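Local coordinates for putative type VI secretion protein (Escherichia coli, PDB 4HH5), which probably hydrolyses ATP as a ClpA/ClpB-family ATPase of the type VI secretion system, and is represented here by its helical N-terminal domain, at residues Leu23-Leu29 and His42-Lys46; Arg61-Asp65 and Pro136-Leu140; Gln100-Ala105 and His117-Ala121. All blocks are in the same frame, centred on the assembly; numbering follows the deposited sequence.

Contact 1: residues Leu23-Leu29 and His42-Lys46; sequences LEGAASL and HWLLK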
loop_
_atom_site.group_PDB
_atom_site.type_symbol
_atom_site.label_atom_id
_atom_site.label_comp_id
_atom_site.label_asym_id
_atom_site.label_seq_id
_atom_site.Cartn_x
_atom_site.Cartn_y
_atom_site.Cartn_z
ATOM N N LEU A 23 7.555 -1.740 -1.051
ATOM C CA LEU A 23 7.823 -0.476 -1.754
ATOM C C LEU A 23 9.130 -0.576 -2.555
ATOM O O LEU A 23 9.190 -0.092 -3.682
ATOM C CB LEU A 23 7.807 0.746 -0.808
ATOM C CG LEU A 23 7.911 2.143 -1.457
ATOM C CD1 LEU A 23 6.805 2.382 -2.501
ATOM C CD2 LEU A 23 7.835 3.221 -0.410
ATOM N N GLU A 24 10.139 -1.269 -1.997
ATOM C CA GLU A 24 11.416 -1.536 -2.676
ATOM C C GLU A 24 11.161 -2.441 -3.886
ATOM O O GLU A 24 11.716 -2.191 -4.950
ATOM C CB GLU A 24 12.427 -2.203 -1.727
ATOM C CG GLU A 24 12.852 -1.314 -0.580
ATOM N N GLY A 25 10.306 -3.456 -3.711
ATOM C CA GLY A 25 9.897 -4.364 -4.785
ATOM C C GLY A 25 9.201 -3.626 -5.923
ATOM O O GLY A 25 9.476 -3.891 -7.098
ATOM N N ALA A 26 8.314 -2.658 -5.574
ATOM C CA ALA A 26 7.597 -1.819 -6.542
ATOM C C ALA A 26 8.585 -0.932 -7.331
ATOM O O ALA A 26 8.441 -0.802 -8.554
ATOM C CB ALA A 26 6.557 -0.959 -5.834
ATOM N N ALA A 27 9.595 -0.352 -6.632
ATOM C CA ALA A 27 10.649 0.477 -7.234
ATOM C C ALA A 27 11.501 -0.376 -8.183
ATOM O O ALA A 27 11.830 0.088 -9.276
ATOM C CB ALA A 27 11.529 1.095 -6.152
ATOM N N SER A 28 11.829 -1.632 -7.781
ATOM C CA SER A 28 12.598 -2.571 -8.614
ATOM C C SER A 28 11.820 -2.951 -9.871
ATOM O O SER A 28 12.399 -2.960 -10.960
ATOM C CB SER A 28 12.972 -3.827 -7.831
ATOM O OG SER A 28 13.903 -3.505 -6.812
ATOM N N LEU A 29 10.503 -3.216 -9.729
ATOM C CA LEU A 29 9.628 -3.564 -10.849
ATOM C C LEU A 29 9.543 -2.405 -11.859
ATOM O O LEU A 29 9.665 -2.640 -13.062
ATOM C CB LEU A 29 8.246 -4.001 -10.331
ATOM C CG LEU A 29 7.083 -4.105 -11.332
ATOM C CD1 LEU A 29 7.234 -5.318 -12.256
ATOM C CD2 LEU A 29 5.759 -4.180 -10.593
ATOM N N HIS A 42 1.553 -0.237 -8.229
ATOM C CA HIS A 42 2.829 -0.977 -8.196
ATOM C C HIS A 42 3.058 -1.526 -6.780
ATOM O O HIS A 42 3.464 -2.684 -6.620
ATOM C CB HIS A 42 4.020 -0.084 -8.580
ATOM C CG HIS A 42 4.118 0.248 -10.040
ATOM N ND1 HIS A 42 3.850 1.523 -10.510
ATOM C CD2 HIS A 42 4.508 -0.527 -11.078
ATOM C CE1 HIS A 42 4.050 1.475 -11.819
ATOM N NE2 HIS A 42 4.455 0.269 -12.208
ATOM N N TRP A 43 2.785 -0.691 -5.765
ATOM C CA TRP A 43 2.924 -1.038 -4.354
ATOM C C TRP A 43 1.948 -2.140 -3.948
ATOM O O TRP A 43 2.370 -3.108 -3.324
ATOM C CB TRP A 43 2.727 0.202 -3.484
ATOM C CG TRP A 43 3.355 0.128 -2.119
ATOM C CD1 TRP A 43 4.116 -0.885 -1.605
ATOM C CD2 TRP A 43 3.286 1.134 -1.102
ATOM N NE1 TRP A 43 4.514 -0.573 -0.325
ATOM C CE2 TRP A 43 4.032 0.670 0.001
ATOM C CE3 TRP A 43 2.686 2.402 -1.027
ATOM C CZ2 TRP A 43 4.205 1.431 1.159
ATOM C CZ3 TRP A 43 2.864 3.159 0.119
ATOM C CH2 TRP A 43 3.616 2.672 1.195
ATOM N N LEU A 44 0.652 -2.007 -4.305
ATOM C CA LEU A 44 -0.378 -3.010 -3.970
ATOM C C LEU A 44 -0.062 -4.372 -4.580
ATOM O O LEU A 44 -0.235 -5.390 -3.911
ATOM C CB LEU A 44 -1.798 -2.549 -4.368
ATOM C CG LEU A 44 -2.389 -1.386 -3.550
ATOM C CD1 LEU A 44 -3.514 -0.710 -4.305
ATOM C CD2 LEU A 44 -2.874 -1.839 -2.175
ATOM N N LEU A 45 0.451 -4.385 -5.825
ATOM C CA LEU A 45 0.846 -5.611 -6.515
ATOM C C LEU A 45 1.894 -6.344 -5.665
ATOM O O LEU A 45 1.740 -7.531 -5.399
ATOM C CB LEU A 45 1.413 -5.258 -7.902
ATOM C CG LEU A 45 1.784 -6.415 -8.836
ATOM C CD1 LEU A 45 1.432 -6.085 -10.246
ATOM C CD2 LEU A 45 3.281 -6.706 -8.790
ATOM N N LYS A 46 2.944 -5.623 -5.232
ATOM C CA LYS A 46 4.026 -6.185 -4.431
ATOM C C LYS A 46 3.603 -6.551 -3.030
ATOM O O LYS A 46 4.097 -7.553 -2.509
ATOM C CB LYS A 46 5.271 -5.300 -4.451
ATOM C CG LYS A 46 5.996 -5.346 -5.797
ATOM C CD LYS A 46 6.803 -6.638 -5.953
ATOM C CE LYS A 46 7.178 -6.906 -7.387
ATOM N NZ LYS A 46 7.839 -8.226 -7.534
#
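Leu23, Ala26 and Leu29 of helix 17-32 meet His42, Trp43 and Lys46 of helix 40-50 in a mainly apolar helix-helix contact within the largely helical Clp N-terminal domain. The axes of the two short segments come within 8.0 Å at 118° between their N-to-C directions, and no hydrogen bond joins them. Ala26 marks the close approach: its CA lies 5.1 Å from His42 CA, and its methyl CB rests 3.6 Å from His42 O, directly on the facing backbone.

Towards the start of 23-29, Leu23 lies over the indole of Trp43. Leu23 CD1 stands 4.0 Å from the centroid of the five-membered ring of Trp43 and 10° off the normal, a CH-pi contact over the face. Trp43 has CG anti to its backbone N (chi1 -157°), which swings the ring back toward helix 17-32 although its CB does not point there. Trp43 NE1 passes 3.3 Å from Leu23 N, but both are donors; the indole N-H is satisfied by Cys19 O, a turn earlier on helix 17-32.

Leu29 works differently, meeting a ring edge: its CD2 lies in the His42 ring plane, 3.9 Å from His42 CD2, and the same methyl meets Leu45 CD2, the two side chains crossing at about a right angle. The imidazole is fixed by ND1, bonded to Thr39 N, and meets Trp76 edge-to-face. Lys46 sends NZ to a salt bridge with Glu49, and its chain, bent at chi2, runs over the side-chain-less backbone of Gly25, with Lys46 CG 3.6 Å from Gly25 C.

Contact 2: residues Arg61-Asp65 and Pro136-Leu140; sequences RYDWD and PLLTL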
loop_
_atom_site.group_PDB
_atom_site.type_symbol
_atom_site.label_atom_id
_atom_site.label_comp_id
_atom_site.label_asym_id
_atom_site.label_seq_id
_atom_site.Cartn_x
_atom_site.Cartn_y
_atom_site.Cartn_z
ATOM N N ARG A 61 -10.713 -13.231 5.150
ATOM C CA ARG A 61 -11.862 -13.059 6.045
ATOM C C ARG A 61 -13.168 -12.681 5.305
ATOM O O ARG A 61 -14.243 -13.193 5.643
ATOM C CB ARG A 61 -11.552 -12.005 7.116
ATOM C CG ARG A 61 -12.651 -11.880 8.162
ATOM C CD ARG A 61 -12.142 -12.301 9.515
ATOM N NE ARG A 61 -13.189 -12.794 10.410
ATOM C CZ ARG A 61 -14.050 -12.021 11.066
ATOM N NH1 ARG A 61 -14.954 -12.559 11.870
ATOM N NH2 ARG A 61 -14.023 -10.702 10.905
ATOM N N TYR A 62 -13.070 -11.751 4.347
ATOM C CA TYR A 62 -14.224 -11.229 3.609
ATOM C C TYR A 62 -14.455 -11.856 2.243
ATOM O O TYR A 62 -15.268 -11.364 1.467
ATOM C CB TYR A 62 -14.209 -9.697 3.594
ATOM C CG TYR A 62 -14.363 -9.159 4.996
ATOM C CD1 TYR A 62 -15.602 -9.162 5.633
ATOM C CD2 TYR A 62 -13.252 -8.761 5.734
ATOM C CE1 TYR A 62 -15.738 -8.739 6.951
ATOM C CE2 TYR A 62 -13.376 -8.337 7.057
ATOM C CZ TYR A 62 -14.620 -8.337 7.664
ATOM O OH TYR A 62 -14.748 -7.918 8.965
ATOM N N ASP A 63 -13.769 -12.972 1.981
ATOM C CA ASP A 63 -13.878 -13.780 0.772
ATOM C C ASP A 63 -13.775 -12.992 -0.532
ATOM O O ASP A 63 -14.605 -13.137 -1.430
ATOM C CB ASP A 63 -15.126 -14.683 0.823
ATOM C CG ASP A 63 -15.011 -15.900 -0.070
ATOM O OD1 ASP A 63 -13.920 -16.526 -0.085
ATOM O OD2 ASP A 63 -15.997 -16.219 -0.764
ATOM N N TRP A 64 -12.754 -12.141 -0.622
ATOM C CA TRP A 64 -12.497 -11.383 -1.837
ATOM C C TRP A 64 -11.975 -12.345 -2.887
ATOM O O TRP A 64 -11.283 -13.314 -2.551
ATOM C CB TRP A 64 -11.425 -10.313 -1.597
ATOM C CG TRP A 64 -11.780 -9.227 -0.625
ATOM C CD1 TRP A 64 -12.985 -9.012 -0.017
ATOM C CD2 TRP A 64 -10.916 -8.185 -0.177
ATOM N NE1 TRP A 64 -12.915 -7.910 0.795
ATOM C CE2 TRP A 64 -11.650 -7.387 0.727
ATOM C CE3 TRP A 64 -9.561 -7.874 -0.411
ATOM C CZ2 TRP A 64 -11.085 -6.290 1.386
ATOM C CZ3 TRP A 64 -8.998 -6.800 0.260
ATOM C CH2 TRP A 64 -9.765 -6.004 1.121
ATOM N N ASP A 65 -12.313 -12.091 -4.157
ATOM C CA ASP A 65 -11.761 -12.898 -5.235
ATOM C C ASP A 65 -10.373 -12.277 -5.478
ATOM O O ASP A 65 -10.253 -11.282 -6.188
ATOM C CB ASP A 65 -12.661 -12.846 -6.489
ATOM C CG ASP A 65 -12.128 -13.616 -7.694
ATOM O OD1 ASP A 65 -10.984 -14.126 -7.626
ATOM O OD2 ASP A 65 -12.820 -13.656 -8.714
ATOM N N PRO A 136 -12.869 -4.309 -4.205
ATOM C CA PRO A 136 -13.045 -4.941 -2.869
ATOM C C PRO A 136 -12.335 -4.213 -1.728
ATOM O O PRO A 136 -12.815 -4.221 -0.594
ATOM C CB PRO A 136 -12.465 -6.353 -3.058
ATOM C CG PRO A 136 -12.543 -6.598 -4.554
ATOM C CD PRO A 136 -12.210 -5.254 -5.139
ATOM N N LEU A 137 -11.202 -3.567 -2.039
ATOM C CA LEU A 137 -10.391 -2.801 -1.088
ATOM C C LEU A 137 -11.164 -1.572 -0.561
ATOM O O LEU A 137 -10.842 -1.064 0.504
ATOM C CB LEU A 137 -9.078 -2.369 -1.780
ATOM C CG LEU A 137 -7.956 -3.433 -1.891
ATOM C CD1 LEU A 137 -8.253 -4.481 -2.957
ATOM C CD2 LEU A 137 -6.630 -2.788 -2.215
ATOM N N LEU A 138 -12.191 -1.118 -1.296
ATOM C CA LEU A 138 -13.027 0.035 -0.932
ATOM C C LEU A 138 -14.298 -0.344 -0.150
ATOM O O LEU A 138 -15.088 0.542 0.195
ATOM C CB LEU A 138 -13.391 0.848 -2.197
ATOM C CG LEU A 138 -12.233 1.262 -3.126
ATOM C CD1 LEU A 138 -12.755 1.999 -4.348
ATOM C CD2 LEU A 138 -11.192 2.115 -2.393
ATOM N N THR A 139 -14.496 -1.647 0.133
ATOM C CA THR A 139 -15.701 -2.150 0.813
ATOM C C THR A 139 -15.737 -1.957 2.323
ATOM O O THR A 139 -16.825 -1.841 2.882
ATOM C CB THR A 139 -16.073 -3.585 0.389
ATOM O OG1 THR A 139 -15.039 -4.483 0.786
ATOM C CG2 THR A 139 -16.374 -3.709 -1.104
ATOM N N LEU A 140 -14.571 -1.954 2.989
ATOM C CA LEU A 140 -14.504 -1.773 4.441
ATOM C C LEU A 140 -14.253 -0.307 4.759
ATOM O O LEU A 140 -13.485 0.344 4.063
ATOM C CB LEU A 140 -13.392 -2.650 5.066
ATOM C CG LEU A 140 -13.492 -4.169 4.856
ATOM C CD1 LEU A 140 -12.143 -4.833 5.040
ATOM C CD2 LEU A 140 -14.536 -4.797 5.778
HETATM O O HOH W 1 -15.061 -6.696 2.373
#
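Trp64 and Tyr62, in the 61-65 loop of the Clp N-terminal domain, each receive an aliphatic group over a ring face from 136-140, another connecting segment, which includes the 136-138 3-10 turn. Pro136 CB lies 3.8 Å from the centroid of the five-membered ring of Trp64 and 12° off its normal. Leu140 CD2 sits above the centre of the Tyr62 ring, 4.0 Å from the centroid and 13° off the normal, while Arg61 CG covers the rim of the opposite face. Both are CH-pi contacts by height and tilt.

Plain apolar packing extends the contact. Leu137 meets the six-membered part of the indole at about a right angle, with Leu137 CD1 4.0 Å from Trp64 CZ3. The methyls of Leu140 divide the work: CD2 serves the tyrosine, whereas Leu140 CD1 lies 4.1 Å from Trp64 CZ2 and borders Tyr62 CD2.

The polar link is indirect. Trp64 NE1 donates to a water 2.9 Å away in the indole plane, and that water donates to Thr139 OG1. Set between its backbone N and carbonyl carbon, Thr139 OG1 is turned back to Pro136 O and donates to it at 2.6 Å, on a lone pair in the carbonyl plane (C=O...O 144°). Pro136 O also accepts from Thr139 N, so two bonds tie this carbonyl down over the indole, where Pro136 O lies 3.3 Å from Trp64 CZ2, above the ring plane.

Helix 66-78 supplies Ile69 against Trp64, Pro136 and Leu137. Leu137 continues inward to Leu119 and Leu122 of helix 115-124, while Leu140 O accepts from Thr123 on the same helix.

Contact 3: residues Gln100-Ala105 and His117-Ala121; sequences QAWMVA and HLLGA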
loop_
_atom_site.group_PDB
_atom_site.type_symbol
_atom_site.label_atom_id
_atom_site.label_comp_id
_atom_site.label_asym_id
_atom_site.label_seq_id
_atom_site.Cartn_x
_atom_site.Cartn_y
_atom_site.Cartn_z
ATOM N N GLN A 100 -1.146 10.302 3.973
ATOM C CA GLN A 100 -2.465 10.051 4.555
ATOM C C GLN A 100 -2.500 8.806 5.425
ATOM O O GLN A 100 -3.167 8.812 6.465
ATOM C CB GLN A 100 -3.549 10.043 3.484
ATOM C CG GLN A 100 -3.847 11.484 3.026
ATOM C CD GLN A 100 -4.918 11.597 1.985
ATOM O OE1 GLN A 100 -5.172 10.670 1.213
ATOM N NE2 GLN A 100 -5.570 12.754 1.939
ATOM N N ALA A 101 -1.759 7.757 5.027
ATOM C CA ALA A 101 -1.662 6.516 5.802
ATOM C C ALA A 101 -0.962 6.791 7.130
ATOM O O ALA A 101 -1.370 6.245 8.153
ATOM C CB ALA A 101 -0.911 5.451 5.025
ATOM N N TRP A 102 0.069 7.668 7.120
ATOM C CA TRP A 102 0.763 8.054 8.352
ATOM C C TRP A 102 -0.191 8.824 9.265
ATOM O O TRP A 102 -0.200 8.613 10.478
ATOM C CB TRP A 102 2.023 8.894 8.064
ATOM C CG TRP A 102 2.595 9.562 9.290
ATOM C CD1 TRP A 102 2.826 10.893 9.459
ATOM C CD2 TRP A 102 2.938 8.932 10.538
ATOM N NE1 TRP A 102 3.319 11.132 10.721
ATOM C CE2 TRP A 102 3.384 9.949 11.410
ATOM C CE3 TRP A 102 2.887 7.605 11.015
ATOM C CZ2 TRP A 102 3.791 9.684 12.724
ATOM C CZ3 TRP A 102 3.286 7.344 12.318
ATOM C CH2 TRP A 102 3.738 8.374 13.155
ATOM N N MET A 103 -0.999 9.710 8.675
ATOM C CA MET A 103 -1.962 10.491 9.435
ATOM C C MET A 103 -3.026 9.598 10.064
ATOM O O MET A 103 -3.341 9.792 11.242
ATOM C CB MET A 103 -2.497 11.666 8.616
ATOM C CG MET A 103 -1.383 12.695 8.347
ATOM S SD MET A 103 -1.845 14.196 7.476
ATOM C CE MET A 103 -2.165 13.564 5.898
ATOM N N VAL A 104 -3.462 8.540 9.334
ATOM C CA VAL A 104 -4.405 7.517 9.834
ATOM C C VAL A 104 -3.769 6.782 11.043
ATOM O O VAL A 104 -4.396 6.680 12.104
ATOM C CB VAL A 104 -4.855 6.531 8.708
ATOM C CG1 VAL A 104 -5.527 5.282 9.278
ATOM C CG2 VAL A 104 -5.783 7.217 7.707
ATOM N N ALA A 105 -2.515 6.300 10.874
ATOM C CA ALA A 105 -1.753 5.575 11.896
ATOM C C ALA A 105 -1.485 6.437 13.124
ATOM O O ALA A 105 -1.718 5.981 14.244
ATOM C CB ALA A 105 -0.425 5.082 11.314
ATOM N N HIS A 117 -3.228 0.630 7.232
ATOM C CA HIS A 117 -3.258 2.103 7.247
ATOM C C HIS A 117 -3.288 2.637 5.828
ATOM O O HIS A 117 -3.953 3.638 5.573
ATOM C CB HIS A 117 -2.079 2.701 8.037
ATOM C CG HIS A 117 -2.021 2.232 9.459
ATOM N ND1 HIS A 117 -0.830 1.842 10.038
ATOM C CD2 HIS A 117 -3.014 2.109 10.372
ATOM C CE1 HIS A 117 -1.130 1.497 11.281
ATOM N NE2 HIS A 117 -2.438 1.624 11.519
ATOM N N LEU A 118 -2.597 1.951 4.900
ATOM C CA LEU A 118 -2.624 2.297 3.475
ATOM C C LEU A 118 -4.042 2.022 2.972
ATOM O O LEU A 118 -4.569 2.799 2.183
ATOM C CB LEU A 118 -1.619 1.448 2.669
ATOM C CG LEU A 118 -0.133 1.518 3.095
ATOM C CD1 LEU A 118 0.700 0.476 2.344
ATOM C CD2 LEU A 118 0.452 2.895 2.840
ATOM N N LEU A 119 -4.679 0.938 3.478
ATOM C CA LEU A 119 -6.045 0.594 3.097
ATOM C C LEU A 119 -7.032 1.618 3.647
ATOM O O LEU A 119 -7.927 2.052 2.921
ATOM C CB LEU A 119 -6.414 -0.836 3.523
ATOM C CG LEU A 119 -7.736 -1.353 2.987
ATOM C CD1 LEU A 119 -7.720 -1.450 1.463
ATOM C CD2 LEU A 119 -8.062 -2.686 3.586
ATOM N N GLY A 120 -6.816 2.042 4.891
ATOM C CA GLY A 120 -7.631 3.065 5.537
ATOM C C GLY A 120 -7.575 4.382 4.794
ATOM O O GLY A 120 -8.607 5.028 4.582
ATOM N N ALA A 121 -6.364 4.760 4.346
ATOM C CA ALA A 121 -6.140 5.970 3.564
ATOM C C ALA A 121 -6.877 5.867 2.213
ATOM O O ALA A 121 -7.594 6.793 1.837
ATOM C CB ALA A 121 -4.651 6.184 3.348
HETATM O O HOH W 2 -7.056 9.308 2.609
#
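With chi1 at -58°, His117 has CG anti to its carbonyl carbon, a torsion that turns a face of the imidazole to Ala105, while CG1 of Val104, anti to the backbone N, comes obliquely to His117 CD2. This is a crossed helix-helix contact of the largely helical Clp N-terminal domain, between helices 92-107 and 115-124. The axes of the short segments approach to 7.9 Å with 108° between their N-to-C directions, and no direct hydrogen bond joins them.

Ala105 CB lies 3.6 Å from the centroid of the His117 ring and 15° off its normal, a CH-pi contact displaced toward the rim. The ring is held by ND1, bonded to Arg114 N, with a weak bond from NE2 to Glu110.

Small residues account for the close approach of the buried backbones. Ala101 CB touches His117 O at 3.6 Å and, at the same distance, Leu118 CD2, whose end comes back although its CB points away. Ala121 CB reaches the other helix 3.7 Å from Ala101 N. At the periphery Gln100 OE1, bonded to Asn125 ND2, shares a water with the facing helix: the water's bond to OE1 is weak, and it donates to Ala121 O at 2.7 Å.

Contacts 1 and 3 lie on opposite sides of the chain's centre, each about 9 Å from it, and share a plan: steeply crossed helices, an alanine against the backbone of the first residue in the partner segment, and a histidine whose ND1 bonds to a backbone N three residues earlier. Contact 3 is the more buried. Contact 2, about 15 Å out, joins loop to 3-10 turn. All have a CH-pi contact, contact 2 two; its water joins side chain to side chain, whereas that of contact 3 reaches a backbone carbonyl and has one weak bond. Contacts 1 and 3 touch through Trp43 CH2 and Leu118 CD2 (3.6 Å), 1 and 2 through Leu44 CD2 and Leu137 CD2 (3.9 Å).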